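Local coordinates for protein type III effector NopAA (Sinorhizobium fredii USDA 257, PDB 6SDU) that hydrolyses xyloglucan as a type III effector of a symbiotic bacterium and has the fold of glycoside hydrolase family 12, at residues F94-Y108 and L121-V135. Sequence-based numbering, arbitrary orientation.
Sequences FNQEVPTGGAWDVAY and LWTNYTGNSDGSGNV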
ATOM      1  N   PHE A  94       0.277  -8.256   8.868  1.00 41.71           N
ATOM      2  CA  PHE A  94      -0.277  -6.952   9.234  1.00 35.33           C
ATOM      3  C   PHE A  94      -1.438  -7.123  10.209  1.00 38.78           C
ATOM      4  O   PHE A  94      -2.166  -8.116  10.160  1.00 40.33           O
ATOM      5  CB  PHE A  94      -0.750  -6.166   7.994  1.00 32.52           C
ATOM      6  CG  PHE A  94      -1.885  -6.830   7.236  1.00 32.85           C
ATOM      7  CD1 PHE A  94      -1.631  -7.869   6.348  1.00 28.49           C
ATOM      8  CD2 PHE A  94      -3.200  -6.390   7.387  1.00 35.44           C
ATOM      9  CE1 PHE A  94      -2.658  -8.490   5.647  1.00 26.23           C
ATOM     10  CE2 PHE A  94      -4.243  -6.999   6.681  1.00 31.53           C
ATOM     11  CZ  PHE A  94      -3.961  -8.061   5.809  1.00 32.13           C
ATOM     12  N   ASN A  95      -1.556  -6.187  11.143  1.00 40.69           N
ATOM     13  CA  ASN A  95      -2.696  -6.103  12.049  1.00 46.71           C
ATOM     14  C   ASN A  95      -3.001  -4.622  12.261  1.00 42.07           C
ATOM     15  O   ASN A  95      -2.135  -3.881  12.729  1.00 37.18           O
ATOM     16  CB  ASN A  95      -2.379  -6.804  13.372  1.00 59.57           C
ATOM     17  CG  ASN A  95      -3.540  -6.786  14.334  1.00 67.02           C
ATOM     18  OD1 ASN A  95      -4.695  -6.894  13.932  1.00 72.47           O
ATOM     19  ND2 ASN A  95      -3.240  -6.619  15.618  1.00 66.61           N
ATOM     20  N   GLN A  96      -4.222  -4.182  11.949  1.00 34.28           N
ATOM     21  CA  GLN A  96      -4.482  -2.745  11.969  1.00 35.41           C
ATOM     22  C   GLN A  96      -5.862  -2.409  12.539  1.00 38.00           C
ATOM     23  O   GLN A  96      -6.754  -3.255  12.627  1.00 37.08           O
ATOM     24  CB  GLN A  96      -4.349  -2.151  10.565  1.00 32.22           C
ATOM     25  CG  GLN A  96      -5.488  -2.577   9.618  1.00 30.53           C
ATOM     26  CD  GLN A  96      -5.007  -2.849   8.217  1.00 30.80           C
ATOM     27  OE1 GLN A  96      -3.803  -2.845   7.952  1.00 32.68           O
ATOM     28  NE2 GLN A  96      -5.950  -3.075   7.300  1.00 29.57           N
ATOM     29  N   GLU A  97      -6.009  -1.147  12.948  1.00 42.34           N
ATOM     30  CA  GLU A  97      -7.286  -0.577  13.357  1.00 36.87           C
ATOM     31  C   GLU A  97      -7.528   0.668  12.503  1.00 39.64           C
ATOM     32  O   GLU A  97      -6.692   1.571  12.479  1.00 35.00           O
ATOM     33  CB  GLU A  97      -7.273  -0.219  14.842  1.00 36.23           C
ATOM     34  CG  GLU A  97      -7.095  -1.392  15.811  1.00 49.56           C
ATOM     35  CD  GLU A  97      -6.753  -0.925  17.243  1.00 65.52           C
ATOM     36  OE1 GLU A  97      -6.158   0.163  17.396  1.00 68.09           O
ATOM     37  OE2 GLU A  97      -7.083  -1.640  18.218  1.00 71.76           O
ATOM     38  N   VAL A  98      -8.664   0.716  11.822  1.00 34.74           N
ATOM     39  CA  VAL A  98      -8.928   1.726  10.798  1.00 35.75           C
ATOM     40  C   VAL A  98     -10.198   2.463  11.181  1.00 35.32           C
ATOM     41  O   VAL A  98     -11.027   1.946  11.953  1.00 34.39           O
ATOM     42  CB  VAL A  98      -9.054   1.091   9.390  1.00 36.40           C
ATOM     43  CG1 VAL A  98      -7.765   0.385   8.970  1.00 35.01           C
ATOM     44  CG2 VAL A  98     -10.214   0.117   9.363  1.00 41.31           C
ATOM     45  N   PRO A  99     -10.390   3.676  10.680  1.00 29.69           N
ATOM     46  CA  PRO A  99     -11.646   4.402  10.894  1.00 30.96           C
ATOM     47  C   PRO A  99     -12.682   3.853   9.922  1.00 33.06           C
ATOM     48  O   PRO A  99     -12.395   2.955   9.127  1.00 29.27           O
ATOM     49  CB  PRO A  99     -11.295   5.864  10.575  1.00 31.36           C
ATOM     50  CG  PRO A  99     -10.165   5.768   9.628  1.00 33.30           C
ATOM     51  CD  PRO A  99      -9.422   4.475   9.901  1.00 28.44           C
ATOM     52  N   THR A 100     -13.905   4.381  10.020  1.00 31.67           N
ATOM     53  CA  THR A 100     -14.998   3.984   9.136  1.00 42.04           C
ATOM     54  C   THR A 100     -15.105   4.825   7.858  1.00 42.39           C
ATOM     55  O   THR A 100     -15.262   4.269   6.763  1.00 47.41           O
ATOM     56  CB  THR A 100     -16.332   4.039   9.903  1.00 45.14           C
ATOM     57  OG1 THR A 100     -16.305   3.108  10.990  1.00 48.16           O
ATOM     58  CG2 THR A 100     -17.488   3.691   8.994  1.00 41.47           C
ATOM     59  N   GLY A 101     -15.071   6.154   7.982  1.00 35.11           N
ATOM     60  CA  GLY A 101     -15.332   7.051   6.875  1.00 37.08           C
ATOM     61  C   GLY A 101     -14.102   7.668   6.209  1.00 36.66           C
ATOM     62  O   GLY A 101     -12.949   7.352   6.502  1.00 31.25           O
ATOM     63  N   GLY A 102     -14.381   8.546   5.250  1.00 29.91           N
ATOM     64  CA  GLY A 102     -13.318   9.192   4.505  1.00 23.78           C
ATOM     65  C   GLY A 102     -13.101   8.528   3.159  1.00 29.48           C
ATOM     66  O   GLY A 102     -13.946   7.790   2.638  1.00 29.20           O
ATOM     67  N   ALA A 103     -11.961   8.864   2.554  1.00 23.49           N
ATOM     68  CA  ALA A 103     -11.556   8.287   1.268  1.00 25.76           C
ATOM     69  C   ALA A 103     -10.095   7.847   1.380  1.00 27.85           C
ATOM     70  O   ALA A 103      -9.196   8.692   1.449  1.00 27.81           O
ATOM     71  CB  ALA A 103     -11.764   9.283   0.139  1.00 21.32           C
ATOM     72  N   TRP A 104      -9.857   6.530   1.452  1.00 27.57           N
ATOM     73  CA  TRP A 104      -8.506   6.019   1.667  1.00 28.92           C
ATOM     74  C   TRP A 104      -8.431   4.540   1.306  1.00 33.31           C
ATOM     75  O   TRP A 104      -9.442   3.853   1.115  1.00 33.79           O
ATOM     76  CB  TRP A 104      -8.049   6.242   3.120  1.00 27.63           C
ATOM     77  CG  TRP A 104      -9.095   5.860   4.142  1.00 26.60           C
ATOM     78  CD1 TRP A 104      -9.972   6.701   4.760  1.00 31.86           C
ATOM     79  CD2 TRP A 104      -9.377   4.544   4.656  1.00 24.41           C
ATOM     80  NE1 TRP A 104     -10.776   5.996   5.623  1.00 24.47           N
ATOM     81  CE2 TRP A 104     -10.431   4.672   5.575  1.00 28.05           C
ATOM     82  CE3 TRP A 104      -8.842   3.272   4.423  1.00 26.67           C
ATOM     83  CZ2 TRP A 104     -10.962   3.568   6.272  1.00 32.19           C
ATOM     84  CZ3 TRP A 104      -9.358   2.193   5.110  1.00 29.80           C
ATOM     85  CH2 TRP A 104     -10.410   2.339   6.017  1.00 27.22           C
ATOM     86  N   ASP A 105      -7.202   4.060   1.197  1.00 33.82           N
ATOM     87  CA  ASP A 105      -6.956   2.648   0.993  1.00 26.14           C
ATOM     88  C   ASP A 105      -5.691   2.294   1.755  1.00 24.62           C
ATOM     89  O   ASP A 105      -4.708   3.023   1.693  1.00 27.72           O
ATOM     90  CB  ASP A 105      -6.859   2.306  -0.488  1.00 25.62           C
ATOM     91  CG  ASP A 105      -5.777   3.095  -1.215  1.00 40.68           C
ATOM     92  OD1 ASP A 105      -4.619   2.600  -1.304  1.00 33.22           O
ATOM     93  OD2 ASP A 105      -6.098   4.187  -1.736  1.00 35.39           O
ATOM     94  N   VAL A 106      -5.773   1.254   2.579  1.00 24.92           N
ATOM     95  CA  VAL A 106      -4.623   0.712   3.281  1.00 21.21           C
ATOM     96  C   VAL A 106      -3.992  -0.288   2.317  1.00 25.03           C
ATOM     97  O   VAL A 106      -4.672  -1.212   1.860  1.00 29.60           O
ATOM     98  CB  VAL A 106      -5.049   0.038   4.600  1.00 21.90           C
ATOM     99  CG1 VAL A 106      -3.855  -0.548   5.317  1.00 24.33           C
ATOM    100  CG2 VAL A 106      -5.740   1.059   5.505  1.00 25.42           C
ATOM    101  N   ALA A 107      -2.714  -0.106   1.976  1.00 31.13           N
ATOM    102  CA  ALA A 107      -2.155  -0.964   0.931  1.00 35.53           C
ATOM    103  C   ALA A 107      -0.682  -1.284   1.146  1.00 37.13           C
ATOM    104  O   ALA A 107       0.078  -0.463   1.669  1.00 31.76           O
ATOM    105  CB  ALA A 107      -2.296  -0.305  -0.450  1.00 30.17           C
ATOM    106  N   TYR A 108      -0.285  -2.482   0.669  1.00 30.45           N
ATOM    107  CA  TYR A 108       1.112  -2.819   0.442  1.00 28.51           C
ATOM    108  C   TYR A 108       1.558  -2.093  -0.817  1.00 25.97           C
ATOM    109  O   TYR A 108       0.786  -1.964  -1.774  1.00 32.62           O
ATOM    110  CB  TYR A 108       1.297  -4.330   0.223  1.00 33.49           C
ATOM    111  CG  TYR A 108       1.403  -5.103   1.496  1.00 31.90           C
ATOM    112  CD1 TYR A 108       2.609  -5.190   2.178  1.00 28.93           C
ATOM    113  CD2 TYR A 108       0.283  -5.702   2.052  1.00 26.10           C
ATOM    114  CE1 TYR A 108       2.705  -5.884   3.372  1.00 29.78           C
ATOM    115  CE2 TYR A 108       0.367  -6.405   3.244  1.00 31.61           C
ATOM    116  CZ  TYR A 108       1.580  -6.476   3.906  1.00 29.83           C
ATOM    117  OH  TYR A 108       1.682  -7.158   5.094  1.00 30.58           O
ATOM    118  N   LEU A 121      -1.142  -4.020  -3.011  1.00 25.61           N
ATOM    119  CA  LEU A 121      -2.101  -4.961  -2.445  1.00 27.97           C
ATOM    120  C   LEU A 121      -2.951  -4.180  -1.452  1.00 24.99           C
ATOM    121  O   LEU A 121      -2.447  -3.770  -0.406  1.00 32.15           O
ATOM    122  CB  LEU A 121      -1.414  -6.152  -1.764  1.00 28.37           C
ATOM    123  CG  LEU A 121      -0.164  -6.752  -2.439  1.00 34.81           C
ATOM    124  CD1 LEU A 121       0.506  -7.790  -1.517  1.00 29.19           C
ATOM    125  CD2 LEU A 121      -0.528  -7.372  -3.777  1.00 34.37           C
ATOM    126  N   TRP A 122      -4.213  -3.931  -1.808  1.00 25.57           N
ATOM    127  CA  TRP A 122      -5.157  -3.182  -0.962  1.00 29.88           C
ATOM    128  C   TRP A 122      -5.848  -4.141   0.015  1.00 30.64           C
ATOM    129  O   TRP A 122      -6.641  -4.990  -0.400  1.00 33.99           O
ATOM    130  CB  TRP A 122      -6.201  -2.470  -1.826  1.00 29.59           C
ATOM    131  CG  TRP A 122      -5.683  -1.350  -2.742  1.00 31.13           C
ATOM    132  CD1 TRP A 122      -4.411  -1.199  -3.241  1.00 30.24           C
ATOM    133  CD2 TRP A 122      -6.450  -0.255  -3.271  1.00 26.04           C
ATOM    134  NE1 TRP A 122      -4.337  -0.070  -4.032  1.00 28.10           N
ATOM    135  CE2 TRP A 122      -5.572   0.528  -4.065  1.00 29.43           C
ATOM    136  CE3 TRP A 122      -7.791   0.153  -3.134  1.00 27.38           C
ATOM    137  CZ2 TRP A 122      -5.992   1.691  -4.730  1.00 28.06           C
ATOM    138  CZ3 TRP A 122      -8.213   1.320  -3.793  1.00 25.96           C
ATOM    139  CH2 TRP A 122      -7.308   2.075  -4.575  1.00 32.60           C
ATOM    140  N   THR A 123      -5.576  -3.996   1.311  1.00 38.25           N
ATOM    141  CA  THR A 123      -6.203  -4.881   2.298  1.00 34.12           C
ATOM    142  C   THR A 123      -7.548  -4.360   2.804  1.00 35.80           C
ATOM    143  O   THR A 123      -8.459  -5.155   3.022  1.00 36.24           O
ATOM    144  CB  THR A 123      -5.271  -5.111   3.489  1.00 32.13           C
ATOM    145  OG1 THR A 123      -5.015  -3.861   4.164  1.00 29.06           O
ATOM    146  CG2 THR A 123      -3.971  -5.754   3.023  1.00 27.96           C
ATOM    147  N   ASN A 124      -7.677  -3.057   3.065  1.00 31.61           N
ATOM    148  CA  ASN A 124      -8.936  -2.461   3.515  1.00 29.66           C
ATOM    149  C   ASN A 124      -8.997  -1.071   2.896  1.00 34.47           C
ATOM    150  O   ASN A 124      -7.970  -0.395   2.781  1.00 33.41           O
ATOM    151  CB  ASN A 124      -9.048  -2.391   5.053  1.00 27.51           C
ATOM    152  CG  ASN A 124     -10.499  -2.206   5.546  1.00 30.51           C
ATOM    153  OD1 ASN A 124     -11.451  -2.088   4.759  1.00 28.00           O
ATOM    154  ND2 ASN A 124     -10.660  -2.161   6.859  1.00 28.88           N
ATOM    155  N   TYR A 125     -10.174  -0.683   2.418  1.00 34.74           N
ATOM    156  CA  TYR A 125     -10.287   0.556   1.660  1.00 27.05           C
ATOM    157  C   TYR A 125     -11.737   1.017   1.714  1.00 30.03           C
ATOM    158  O   TYR A 125     -12.625   0.284   2.154  1.00 35.28           O
ATOM    159  CB  TYR A 125      -9.776   0.369   0.220  1.00 25.18           C
ATOM    160  CG  TYR A 125     -10.208  -0.938  -0.460  1.00 31.35           C
ATOM    161  CD1 TYR A 125      -9.575  -2.163  -0.166  1.00 36.54           C
ATOM    162  CD2 TYR A 125     -11.217  -0.941  -1.408  1.00 25.75           C
ATOM    163  CE1 TYR A 125      -9.964  -3.340  -0.781  1.00 36.31           C
ATOM    164  CE2 TYR A 125     -11.612  -2.116  -2.033  1.00 35.25           C
ATOM    165  CZ  TYR A 125     -10.994  -3.308  -1.717  1.00 38.58           C
ATOM    166  OH  TYR A 125     -11.401  -4.454  -2.344  1.00 32.82           O
ATOM    167  N   THR A 126     -11.967   2.261   1.308  1.00 23.74           N
ATOM    168  CA  THR A 126     -13.319   2.806   1.354  1.00 32.20           C
ATOM    169  C   THR A 126     -14.102   2.610   0.066  1.00 26.99           C
ATOM    170  O   THR A 126     -15.270   2.983   0.037  1.00 23.39           O
ATOM    171  CB  THR A 126     -13.298   4.311   1.651  1.00 31.19           C
ATOM    172  OG1 THR A 126     -12.474   4.967   0.678  1.00 25.49           O
ATOM    173  CG2 THR A 126     -12.764   4.559   3.008  1.00 27.19           C
ATOM    174  N   GLY A 127     -13.456   2.187  -1.021  1.00 31.07           N
ATOM    175  CA  GLY A 127     -14.120   1.866  -2.273  1.00 29.83           C
ATOM    176  C   GLY A 127     -14.508   0.401  -2.307  1.00 34.42           C
ATOM    177  O   GLY A 127     -14.598  -0.257  -1.269  1.00 39.27           O
ATOM    178  N   ASN A 128     -14.786  -0.120  -3.510  1.00 34.56           N
ATOM    179  CA  ASN A 128     -15.166  -1.530  -3.661  1.00 31.82           C
ATOM    180  C   ASN A 128     -14.164  -2.303  -4.517  1.00 37.05           C
ATOM    181  O   ASN A 128     -13.460  -1.725  -5.354  1.00 30.19           O
ATOM    182  CB  ASN A 128     -16.560  -1.669  -4.261  1.00 33.72           C
ATOM    183  CG  ASN A 128     -17.591  -0.779  -3.559  1.00 43.69           C
ATOM    184  OD1 ASN A 128     -18.197   0.082  -4.192  1.00 56.29           O
ATOM    185  ND2 ASN A 128     -17.763  -0.962  -2.254  1.00 33.42           N
ATOM    186  N   SER A 129     -14.133  -3.634  -4.322  1.00 39.67           N
ATOM    187  CA  SER A 129     -13.207  -4.509  -5.048  1.00 30.05           C
ATOM    188  C   SER A 129     -13.461  -4.534  -6.551  1.00 36.66           C
ATOM    189  O   SER A 129     -12.570  -4.948  -7.301  1.00 45.05           O
ATOM    190  CB  SER A 129     -13.263  -5.940  -4.498  1.00 40.35           C
ATOM    191  OG  SER A 129     -14.519  -6.544  -4.743  1.00 44.94           O
ATOM    192  N   ASP A 130     -14.652  -4.135  -7.014  1.00 38.50           N
ATOM    193  CA  ASP A 130     -14.952  -4.116  -8.446  1.00 38.01           C
ATOM    194  C   ASP A 130     -14.413  -2.877  -9.175  1.00 43.03           C
ATOM    195  O   ASP A 130     -14.700  -2.713 -10.372  1.00 39.64           O
ATOM    196  CB  ASP A 130     -16.473  -4.231  -8.668  1.00 37.89           C
ATOM    197  CG  ASP A 130     -17.254  -3.031  -8.138  1.00 48.41           C
ATOM    198  OD1 ASP A 130     -16.645  -2.035  -7.685  1.00 51.30           O
ATOM    199  OD2 ASP A 130     -18.499  -3.088  -8.169  1.00 54.61           O
ATOM    200  N   GLY A 131     -13.676  -2.001  -8.482  1.00 37.40           N
ATOM    201  CA  GLY A 131     -13.106  -0.783  -9.043  1.00 34.86           C
ATOM    202  C   GLY A 131     -13.924   0.492  -8.890  1.00 34.81           C
ATOM    203  O   GLY A 131     -13.523   1.538  -9.420  1.00 29.62           O
ATOM    204  N   SER A 132     -15.043   0.455  -8.175  1.00 36.15           N
ATOM    205  CA  SER A 132     -15.870   1.633  -7.954  1.00 32.58           C
ATOM    206  C   SER A 132     -15.702   2.113  -6.516  1.00 33.74           C
ATOM    207  O   SER A 132     -15.103   1.431  -5.678  1.00 32.05           O
ATOM    208  CB  SER A 132     -17.343   1.333  -8.259  1.00 32.94           C
ATOM    209  OG  SER A 132     -17.859   0.390  -7.335  1.00 38.13           O
ATOM    210  N   GLY A 133     -16.170   3.334  -6.256  1.00 35.50           N
ATOM    211  CA  GLY A 133     -16.130   3.922  -4.932  1.00 26.33           C
ATOM    212  C   GLY A 133     -15.439   5.269  -4.962  1.00 35.10           C
ATOM    213  O   GLY A 133     -15.012   5.755  -6.007  1.00 29.36           O
ATOM    214  N   ASN A 134     -15.337   5.887  -3.774  1.00 29.12           N
ATOM    215  CA  ASN A 134     -14.657   7.174  -3.680  1.00 24.19           C
ATOM    216  C   ASN A 134     -13.136   7.060  -3.807  1.00 29.56           C
ATOM    217  O   ASN A 134     -12.459   8.093  -3.792  1.00 31.47           O
ATOM    218  CB  ASN A 134     -15.072   7.916  -2.391  1.00 25.15           C
ATOM    219  CG  ASN A 134     -14.644   7.190  -1.109  1.00 32.25           C
ATOM    220  OD1 ASN A 134     -13.972   6.156  -1.152  1.00 24.83           O
ATOM    221  ND2 ASN A 134     -15.004   7.768   0.041  1.00 32.39           N
ATOM    222  N   VAL A 135     -12.564   5.851  -3.760  1.00 28.55           N
ATOM    223  CA  VAL A 135     -11.176   5.621  -4.175  1.00 29.18           C
ATOM    224  C   VAL A 135     -11.207   4.534  -5.228  1.00 34.24           C
ATOM    225  O   VAL A 135     -12.088   3.667  -5.191  1.00 26.14           O
ATOM    226  CB  VAL A 135     -10.214   5.217  -3.035  1.00 29.43           C
ATOM    227  CG1 VAL A 135      -9.835   6.412  -2.189  1.00 26.43           C
ATOM    228  CG2 VAL A 135     -10.804   4.075  -2.202  1.00 36.40           C
TER
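Asp105 lies against Trp122 in the antiparallel hairpin of strands 103-112 and 117-125, part of the larger sheet of the beta-sandwich (jelly-roll) fold of family 12 glycoside hydrolases. It is a worked example of how the two faces of one hairpin can do different work. Followed outward, Asp105 begins with CB, which meets CB of Tyr125 and sits over the six-membered ring of Trp122, 3.7 Å from its centroid. With chi1 at 57°, CG is folded between the backbone N and the carbonyl carbon, and the carboxylate lies on the indole, its plane only 5° from the ring's. At the tip OD1 is over the ring, 3.6 Å from CE2 of Trp122, while OD2 reaches CH2. One face of the Trp122 indole is thus backed by Asp105, and the Trp122 side chain also touches the bound beta-D-glucopyranose.

The opposite side of the hairpin packs inward, toward strand 90-97 of the other sheet. CG2 of Thr123 rests over the Phe94 ring, and OG1 of Thr123 takes a weak, long bond from NE2 of Gln96; the stronger partner of this OG1 is the hydroxyl of Tyr214, which also bonds OE1 of Gln96. A beta bulge shifts the register between Val106 and Ala107, so that N of Val106 meets O of Asn124 at 2.8 Å whereas O of Val106 accepts from N of Thr123.

Beyond the bulge, Thr126 splits its two branches. CG2 sits over the five-membered ring of Trp104, 3.6 Å from the centroid; OG1 accepts from N of Trp104 and donates to OD1 of Asn134 on an in-plane lone pair. Held by that bond, the Asn134 amide sends ND2 to O of Gly102 at 2.8 Å.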